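Local coordinates for protein MOSUB1, transcription cofactor (Magnaporthe oryzae, PDB 4AGH) that binds single-stranded DNA and, as a member of the PC4 family, probably acts as a transcriptional coactivator in the nucleus, at residues R55-S60 with I68-Y73. Numbering follows the deposited sequence.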
# COMPACT_ATOMS: atom_id res chain seq x y z
N ARG A 55 -10.15 -0.80 6.47
CA ARG A 55 -9.13 -0.97 5.44
C ARG A 55 -8.55 -2.37 5.43
O ARG A 55 -8.28 -2.94 6.49
CB ARG A 55 -8.04 0.09 5.59
CG ARG A 55 -8.62 1.47 5.30
CD ARG A 55 -7.64 2.61 5.52
NE ARG A 55 -8.21 3.82 4.93
CZ ARG A 55 -7.50 4.88 4.56
NH1 ARG A 55 -6.18 4.92 4.77
NH2 ARG A 55 -8.11 5.92 4.00
N ARG A 56 -8.35 -2.89 4.23
CA ARG A 56 -7.90 -4.26 4.04
C ARG A 56 -6.73 -4.29 3.10
O ARG A 56 -6.60 -3.44 2.22
CB ARG A 56 -9.02 -5.08 3.39
CG ARG A 56 -10.30 -5.16 4.21
CD ARG A 56 -11.35 -5.99 3.47
NE ARG A 56 -12.57 -6.13 4.26
CZ ARG A 56 -13.56 -6.96 3.97
NH1 ARG A 56 -13.50 -7.73 2.89
NH2 ARG A 56 -14.63 -7.02 4.76
N VAL A 57 -5.88 -5.30 3.27
CA VAL A 57 -4.96 -5.68 2.20
C VAL A 57 -5.33 -7.11 1.80
O VAL A 57 -5.44 -7.98 2.65
CB VAL A 57 -3.49 -5.59 2.62
CG1 VAL A 57 -2.59 -5.97 1.44
CG2 VAL A 57 -3.17 -4.18 3.08
N GLY A 58 -5.55 -7.33 0.52
CA GLY A 58 -5.97 -8.65 0.07
C GLY A 58 -5.26 -9.00 -1.21
O GLY A 58 -4.58 -8.16 -1.78
N ILE A 59 -5.40 -10.24 -1.64
CA ILE A 59 -4.82 -10.67 -2.91
C ILE A 59 -5.92 -11.21 -3.80
O ILE A 59 -6.66 -12.12 -3.40
CB ILE A 59 -3.76 -11.77 -2.69
CG1 ILE A 59 -2.62 -11.23 -1.82
CG2 ILE A 59 -3.21 -12.24 -4.02
CD1 ILE A 59 -1.74 -12.33 -1.27
N SER A 60 -6.01 -10.65 -5.01
CA SER A 60 -6.99 -11.09 -6.00
C SER A 60 -6.26 -11.61 -7.22
O SER A 60 -5.07 -11.34 -7.41
CB SER A 60 -7.91 -9.92 -6.40
OG SER A 60 -7.20 -8.93 -7.14
N ILE A 68 -2.05 -7.17 -5.31
CA ILE A 68 -2.10 -6.89 -3.89
C ILE A 68 -2.93 -5.62 -3.73
O ILE A 68 -2.50 -4.53 -4.10
CB ILE A 68 -0.70 -6.69 -3.28
CG1 ILE A 68 0.15 -7.97 -3.36
CG2 ILE A 68 -0.81 -6.25 -1.82
CD1 ILE A 68 0.79 -8.22 -4.73
N ASN A 69 -4.13 -5.78 -3.19
CA ASN A 69 -5.08 -4.69 -3.12
C ASN A 69 -5.13 -4.06 -1.75
O ASN A 69 -5.41 -4.73 -0.76
CB ASN A 69 -6.47 -5.20 -3.49
CG ASN A 69 -6.50 -5.84 -4.86
OD1 ASN A 69 -6.26 -5.17 -5.87
ND2 ASN A 69 -6.81 -7.13 -4.91
N ILE A 70 -4.83 -2.77 -1.68
CA ILE A 70 -4.91 -2.05 -0.43
C ILE A 70 -6.09 -1.10 -0.58
O ILE A 70 -6.07 -0.21 -1.43
CB ILE A 70 -3.62 -1.25 -0.22
CG1 ILE A 70 -2.41 -2.19 -0.37
CG2 ILE A 70 -3.64 -0.56 1.14
CD1 ILE A 70 -1.06 -1.47 -0.33
N ARG A 71 -7.14 -1.27 0.23
CA ARG A 71 -8.37 -0.56 -0.09
C ARG A 71 -9.24 -0.34 1.13
O ARG A 71 -9.30 -1.19 2.01
CB ARG A 71 -9.16 -1.35 -1.14
CG ARG A 71 -10.41 -0.62 -1.64
CD ARG A 71 -10.92 -1.19 -2.94
NE ARG A 71 -9.92 -1.18 -4.01
CZ ARG A 71 -9.62 -0.14 -4.78
NH1 ARG A 71 -10.20 1.05 -4.59
NH2 ARG A 71 -8.69 -0.27 -5.72
N GLU A 72 -9.91 0.80 1.16
CA GLU A 72 -10.87 1.08 2.21
C GLU A 72 -12.24 0.61 1.79
O GLU A 72 -12.68 0.86 0.66
CB GLU A 72 -10.91 2.58 2.51
CG GLU A 72 -11.94 2.95 3.58
CD GLU A 72 -11.83 4.38 4.04
OE1 GLU A 72 -10.69 4.87 4.19
OE2 GLU A 72 -12.88 5.02 4.26
N TYR A 73 -12.92 -0.09 2.70
CA TYR A 73 -14.27 -0.57 2.46
C TYR A 73 -15.25 0.35 3.17
O TYR A 73 -14.90 0.99 4.16
CB TYR A 73 -14.39 -2.01 2.96
CG TYR A 73 -13.85 -3.00 1.95
CD1 TYR A 73 -12.51 -2.96 1.57
CD2 TYR A 73 -14.67 -3.96 1.38
CE1 TYR A 73 -12.02 -3.85 0.62
CE2 TYR A 73 -14.20 -4.85 0.45
CZ TYR A 73 -12.87 -4.79 0.07
OH TYR A 73 -12.40 -5.69 -0.86
O HOH W 1 -11.73 -7.85 0.60
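The guanidinium of R56 lies flat over one face of the Y73 ring, the planes 17° apart and R56 CZ 4.3 Å from the ring centroid, a cation-pi stack. R56 CD adds a CH-pi contact toward the rim of the same face. A water in the guanidinium plane bridges the pair, accepting from R56 NH1 (2.9 Å) and hydrogen-bonding to Y73 OH. R55 meets E72 edge-on instead: E72 OE1 lies in the guanidinium plane and accepts from both R55 NE and NH2, each at 2.8 Å, a salt bridge in which the carboxylate is turned 43° from that plane; R55 NH1 bonds to Q93 and the carbonyl of G88 of the second subunit. With CG anti to the carbonyl carbon (chi1 -67°) and the chain extended beyond, R55 runs its CG against E72 CB. At the other end, N69 ND2 donates in its amide plane to S60 OG (2.9 Å). Antiparallel backbone bonds pair R56 with R71 and G58 with N69, while V57 CG1 packs on I68 CG2 (3.7 Å). In the PC4-like sheet, strand 47-50 pairs with 55-62, and 79-83 and 86-90 with 65-76; on the face of V57 and I70, V57 meets F97 in helix 91-110 of the second subunit.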